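Local coordinates for protein replicative DNA helicase DnaB, 1st part (Mycobacterium tuberculosis, PDB 2R5U) that forms the N-terminal domain of the hexameric replicative helicase, which probably unwinds duplex DNA 5'-3' ahead of the replisome using ATP, at residues Ile72-Gly77 / Asp92-Leu97; Arg62-Asn67 / Arg98-Ala103. All blocks are in the same frame, centred on the assembly; numbering follows the deposited sequence.

Contact 1: residues Ile72-Gly77 / Asp92-Leu97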
loop_
_atom_site.group_PDB
_atom_site.type_symbol
_atom_site.label_atom_id
_atom_site.label_comp_id
_atom_site.label_asym_id
_atom_site.label_seq_id
_atom_site.Cartn_x
_atom_site.Cartn_y
_atom_site.Cartn_z
ATOM N N ILE B 72 -12.268 -4.380 31.158
ATOM C CA ILE B 72 -13.196 -4.087 32.274
ATOM C C ILE B 72 -14.303 -3.102 31.830
ATOM O O ILE B 72 -15.495 -3.323 32.077
ATOM C CB ILE B 72 -12.454 -3.539 33.510
ATOM C CG1 ILE B 72 -11.382 -4.537 34.013
ATOM C CG2 ILE B 72 -13.438 -3.212 34.626
ATOM C CD1 ILE B 72 -10.439 -3.917 35.098
ATOM N N LEU B 73 -13.912 -2.015 31.177
ATOM C CA LEU B 73 -14.884 -1.040 30.707
ATOM C C LEU B 73 -15.847 -1.659 29.695
ATOM O O LEU B 73 -17.032 -1.329 29.695
ATOM C CB LEU B 73 -14.199 0.180 30.097
ATOM C CG LEU B 73 -13.461 1.167 31.000
ATOM C CD1 LEU B 73 -13.612 2.531 30.345
ATOM C CD2 LEU B 73 -13.943 1.210 32.455
ATOM N N ASP B 74 -15.337 -2.540 28.827
ATOM C CA ASP B 74 -16.197 -3.272 27.872
ATOM C C ASP B 74 -17.324 -4.026 28.572
ATOM O O ASP B 74 -18.493 -3.932 28.174
ATOM C CB ASP B 74 -15.390 -4.272 27.047
ATOM C CG ASP B 74 -15.357 -3.922 25.587
ATOM O OD1 ASP B 74 -14.515 -3.076 25.196
ATOM O OD2 ASP B 74 -16.187 -4.500 24.829
ATOM N N LEU B 75 -16.951 -4.778 29.603
ATOM C CA LEU B 75 -17.884 -5.555 30.410
ATOM C C LEU B 75 -18.871 -4.665 31.167
ATOM O O LEU B 75 -20.075 -4.890 31.132
ATOM C CB LEU B 75 -17.111 -6.453 31.375
ATOM C CG LEU B 75 -16.414 -7.658 30.713
ATOM C CD1 LEU B 75 -15.452 -8.320 31.683
ATOM C CD2 LEU B 75 -17.445 -8.659 30.223
ATOM N N TYR B 76 -18.337 -3.648 31.838
ATOM C CA TYR B 76 -19.133 -2.713 32.621
ATOM C C TYR B 76 -20.173 -1.953 31.763
ATOM O O TYR B 76 -21.315 -1.770 32.189
ATOM C CB TYR B 76 -18.182 -1.770 33.357
ATOM C CG TYR B 76 -18.800 -0.646 34.157
ATOM C CD1 TYR B 76 -19.213 -0.844 35.479
ATOM C CD2 TYR B 76 -18.880 0.638 33.624
ATOM C CE1 TYR B 76 -19.738 0.212 36.232
ATOM C CE2 TYR B 76 -19.402 1.693 34.356
ATOM C CZ TYR B 76 -19.832 1.474 35.649
ATOM O OH TYR B 76 -20.331 2.538 36.354
ATOM N N GLY B 77 -19.773 -1.519 30.568
ATOM C CA GLY B 77 -20.676 -0.842 29.627
ATOM C C GLY B 77 -21.798 -1.747 29.131
ATOM O O GLY B 77 -22.816 -1.270 28.644
ATOM N N ASP B 92 -9.115 -12.717 26.367
ATOM C CA ASP B 92 -8.947 -13.853 25.453
ATOM C C ASP B 92 -9.722 -13.683 24.129
ATOM O O ASP B 92 -9.199 -13.998 23.068
ATOM C CB ASP B 92 -9.340 -15.159 26.156
ATOM C CG ASP B 92 -9.001 -16.392 25.347
ATOM O OD1 ASP B 92 -7.797 -16.650 25.103
ATOM O OD2 ASP B 92 -9.950 -17.114 24.964
ATOM N N ARG B 93 -10.951 -13.173 24.188
ATOM C CA ARG B 93 -11.698 -12.858 22.963
ATOM C C ARG B 93 -10.948 -11.846 22.095
ATOM O O ARG B 93 -11.012 -11.904 20.876
ATOM C CB ARG B 93 -13.103 -12.325 23.277
ATOM C CG ARG B 93 -14.109 -13.420 23.562
ATOM C CD ARG B 93 -15.533 -12.873 23.669
ATOM N NE ARG B 93 -15.718 -12.053 24.859
ATOM C CZ ARG B 93 -16.296 -12.463 25.989
ATOM N NH1 ARG B 93 -16.787 -13.695 26.101
ATOM N NH2 ARG B 93 -16.392 -11.619 27.010
ATOM N N ARG B 94 -10.230 -10.930 22.736
ATOM C CA ARG B 94 -9.488 -9.911 22.017
ATOM C C ARG B 94 -8.093 -10.378 21.553
ATOM O O ARG B 94 -7.370 -9.620 20.902
ATOM C CB ARG B 94 -9.384 -8.658 22.884
ATOM C CG ARG B 94 -10.657 -7.823 22.933
ATOM C CD ARG B 94 -10.893 -7.320 24.335
ATOM N NE ARG B 94 -11.477 -5.982 24.367
ATOM C CZ ARG B 94 -10.914 -4.934 24.970
ATOM N NH1 ARG B 94 -9.745 -5.064 25.620
ATOM N NH2 ARG B 94 -11.524 -3.754 24.932
ATOM N N GLY B 95 -7.727 -11.620 21.871
ATOM C CA GLY B 95 -6.384 -12.143 21.594
ATOM C C GLY B 95 -5.277 -11.544 22.458
ATOM O O GLY B 95 -4.092 -11.636 22.117
ATOM N N LEU B 96 -5.646 -10.934 23.585
ATOM C CA LEU B 96 -4.678 -10.189 24.405
ATOM C C LEU B 96 -4.310 -10.842 25.734
ATOM O O LEU B 96 -3.447 -10.333 26.453
ATOM C CB LEU B 96 -5.170 -8.759 24.653
ATOM C CG LEU B 96 -5.368 -7.849 23.438
ATOM C CD1 LEU B 96 -6.343 -6.744 23.769
ATOM C CD2 LEU B 96 -4.034 -7.285 22.937
ATOM N N LEU B 97 -4.958 -11.959 26.062
ATOM C CA LEU B 97 -4.751 -12.613 27.353
ATOM C C LEU B 97 -3.311 -13.101 27.535
ATOM O O LEU B 97 -2.723 -12.918 28.610
ATOM C CB LEU B 97 -5.755 -13.758 27.585
ATOM C CG LEU B 97 -5.730 -14.397 28.984
ATOM C CD1 LEU B 97 -6.025 -13.369 30.087
ATOM C CD2 LEU B 97 -6.683 -15.571 29.090
#

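Contact 2: residues Arg62-Asn67 / Arg98-Ala103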
loop_
_atom_site.group_PDB
_atom_site.type_symbol
_atom_site.label_atom_id
_atom_site.label_comp_id
_atom_site.label_asym_id
_atom_site.label_seq_id
_atom_site.Cartn_x
_atom_site.Cartn_y
_atom_site.Cartn_z
ATOM N N ARG B 62 1.507 1.740 30.686
ATOM C CA ARG B 62 1.810 0.372 30.250
ATOM C C ARG B 62 0.685 -0.195 29.375
ATOM O O ARG B 62 -0.465 -0.221 29.814
ATOM C CB ARG B 62 2.028 -0.520 31.470
ATOM C CG ARG B 62 3.007 -1.642 31.219
ATOM C CD ARG B 62 2.967 -2.637 32.333
ATOM N NE ARG B 62 2.604 -3.985 31.891
ATOM C CZ ARG B 62 3.483 -4.929 31.554
ATOM N NH1 ARG B 62 3.058 -6.136 31.192
ATOM N NH2 ARG B 62 4.791 -4.672 31.585
ATOM N N PRO B 63 1.007 -0.633 28.140
ATOM C CA PRO B 63 0.024 -1.239 27.223
ATOM C C PRO B 63 -0.806 -2.405 27.824
ATOM O O PRO B 63 -2.015 -2.450 27.621
ATOM C CB PRO B 63 0.894 -1.731 26.057
ATOM C CG PRO B 63 2.075 -0.827 26.072
ATOM C CD PRO B 63 2.344 -0.542 27.511
ATOM N N ALA B 64 -0.171 -3.318 28.559
ATOM C CA ALA B 64 -0.904 -4.394 29.236
ATOM C C ALA B 64 -2.005 -3.852 30.166
ATOM O O ALA B 64 -3.094 -4.412 30.217
ATOM C CB ALA B 64 0.052 -5.303 30.018
ATOM N N HIS B 65 -1.703 -2.766 30.878
ATOM C CA HIS B 65 -2.645 -2.132 31.775
ATOM C C HIS B 65 -3.812 -1.488 31.030
ATOM O O HIS B 65 -4.941 -1.615 31.467
ATOM C CB HIS B 65 -1.967 -1.123 32.702
ATOM C CG HIS B 65 -0.964 -1.734 33.626
ATOM N ND1 HIS B 65 -0.108 -0.982 34.392
ATOM C CD2 HIS B 65 -0.689 -3.031 33.911
ATOM C CE1 HIS B 65 0.645 -1.782 35.125
ATOM N NE2 HIS B 65 0.315 -3.031 34.849
ATOM N N GLN B 66 -3.541 -0.814 29.902
ATOM C CA GLN B 66 -4.629 -0.268 29.075
ATOM C C GLN B 66 -5.553 -1.375 28.587
ATOM O O GLN B 66 -6.762 -1.193 28.549
ATOM C CB GLN B 66 -4.124 0.536 27.855
ATOM C CG GLN B 66 -5.234 1.387 27.203
ATOM C CD GLN B 66 -5.701 2.517 28.101
ATOM O OE1 GLN B 66 -6.882 2.585 28.483
ATOM N NE2 GLN B 66 -4.774 3.389 28.486
ATOM N N ASN B 67 -4.975 -2.501 28.189
ATOM C CA ASN B 67 -5.740 -3.644 27.684
ATOM C C ASN B 67 -6.694 -4.145 28.773
ATOM O O ASN B 67 -7.876 -4.410 28.509
ATOM C CB ASN B 67 -4.825 -4.806 27.281
ATOM C CG ASN B 67 -4.007 -4.542 25.987
ATOM O OD1 ASN B 67 -4.363 -3.712 25.145
ATOM N ND2 ASN B 67 -2.927 -5.296 25.828
ATOM N N ARG B 98 -2.756 -13.704 26.480
ATOM C CA ARG B 98 -1.360 -14.161 26.470
ATOM C C ARG B 98 -0.379 -12.998 26.441
ATOM O O ARG B 98 0.697 -13.071 27.035
ATOM C CB ARG B 98 -1.101 -15.096 25.289
ATOM N N ARG B 99 -0.767 -11.913 25.774
ATOM C CA ARG B 99 0.037 -10.686 25.738
ATOM C C ARG B 99 0.435 -10.203 27.144
ATOM O O ARG B 99 1.565 -9.748 27.344
ATOM C CB ARG B 99 -0.719 -9.574 24.994
ATOM C CG ARG B 99 0.154 -8.491 24.359
ATOM C CD ARG B 99 0.376 -8.760 22.871
ATOM N NE ARG B 99 -0.719 -8.252 22.038
ATOM C CZ ARG B 99 -1.194 -8.864 20.950
ATOM N NH1 ARG B 99 -0.688 -10.030 20.555
ATOM N NH2 ARG B 99 -2.190 -8.317 20.260
ATOM N N ILE B 100 -0.484 -10.327 28.108
ATOM C CA ILE B 100 -0.310 -9.781 29.456
ATOM C C ILE B 100 0.117 -10.814 30.523
ATOM O O ILE B 100 0.479 -10.440 31.640
ATOM C CB ILE B 100 -1.590 -9.033 29.932
ATOM C CG1 ILE B 100 -2.720 -10.025 30.244
ATOM C CG2 ILE B 100 -2.052 -8.016 28.875
ATOM C CD1 ILE B 100 -3.780 -9.475 31.172
ATOM N N GLY B 101 0.069 -12.101 30.183
ATOM C CA GLY B 101 0.492 -13.162 31.096
ATOM C C GLY B 101 -0.641 -13.908 31.782
ATOM O O GLY B 101 -0.465 -14.452 32.882
ATOM N N GLY B 102 -1.815 -13.913 31.155
ATOM C CA GLY B 102 -2.906 -14.787 31.585
ATOM C C GLY B 102 -3.599 -14.374 32.861
ATOM O O GLY B 102 -3.293 -13.323 33.439
ATOM N N ALA B 103 -4.543 -15.209 33.306
ATOM C CA ALA B 103 -5.282 -14.945 34.536
ATOM C C ALA B 103 -4.378 -14.793 35.756
ATOM O O ALA B 103 -4.723 -14.024 36.662
ATOM C CB ALA B 103 -6.366 -16.022 34.791
#

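Contact 1: residues Ile72-Gly77 / Asp92-Leu97
Asp74 and Arg94 reach for each other across the contact; their CA atoms are 11.1 Å apart. Both side chains set out toward the opposite segment. The carboxylate and guanidinium planes stand 73° apart, so the two groups do not pair flat, edge against edge. A single oxygen meets a single nitrogen: Arg94 NH2 lies 3.1 Å from Asp74 OD1. This is a salt bridge, but its hydrogen bond is weak, bent to 132° at the hydrogen. Turns away from full extension at chi2 (139°) and chi3 bring Arg94 NH2 to Asp74. Glu90, one helical turn back on helix 84-93, forms salt bridges with both arginines, OE2 with Arg94 NE, the stronger partner of that side chain, and OE1 with Arg93 NH2.

Arg93 takes a separate path, to Leu75. The edge of its guanidinium faces Leu75, with NH2 4.5 Å from CD2, a loose van der Waals touch of a methyl. Past Arg94 the helix stops in a Schellman motif, with Gly95 at positive phi. Asp92 forms a salt bridge with Lys129 of a neighbouring subunit.

The contact thus joins the C-terminal ends of helices 63-77 and 84-93 through charge more than through packing. Glu90 and Asp74 share Arg94, so its positive charge is probably balanced from both helices.

Contact 2: residues Arg62-Asn67 / Arg98-Ala103
Ile100 has CG1 between its backbone N and carbonyl carbon (chi1 72°), which leaves CG2 anti to the carbonyl carbon and directed at Ala64. In Asn67, CG is also anti to the carbonyl carbon (chi1 -71°), and the amide nitrogen is carried up to the same methyl. The CG2 methyl of Ile100 therefore meets both residues of helix 63-77. It lies 3.6 Å from Ala64 CB and 3.8 Å from Ala64 CA, close against one small residue. Ile100 CB is a little farther from Ala64 CB, at 4.1 Å. Asn67 ND2 comes alongside CG2 at 4.2 Å, and the two side chains run past one another, pointing opposite ways. No hydrogen bond crosses the contact.

With only a methyl on Ala64, the backbones come near, 5.4 Å between its CA and that of Ile100. This is helix packing in the all-helical N-terminal domain of DnaB. The first turns of helix 63-77, with Arg62 at its N-cap position, meet the end of the short, weakly bonded helix 97-100. That helix closes in a Schellman motif with Gly101 as the C-prime residue, and the chain then turns into helix 102-111.

Ile100 is buried, and its side chain also touches Leu91, Tyr105 and Leu106. Leu91, on helix 84-93, touches Asn67 as well.

The centres of contacts 1 and 2 lie 11 Å apart, on the same side of the chain's centre. Both use helix 63-77: contact 2 its first turns, contact 1 its last. The chain order is 62-67, 72-77, 92-97, 98-103, so contact 1 falls within the span bounded by contact 2. Segments 92-97 and 98-103 are consecutive and carry the chain from helix 84-93 through helix 97-100 to helix 102-111. The contacts also touch directly. Leu97 O probably accepts a hydrogen bond from Gly102 N, and Leu96 packs on Asn67. Together they place the ends of helices 84-93 and 97-100 along one shared helix, 63-77, in the N-terminal domain of this hexameric helicase.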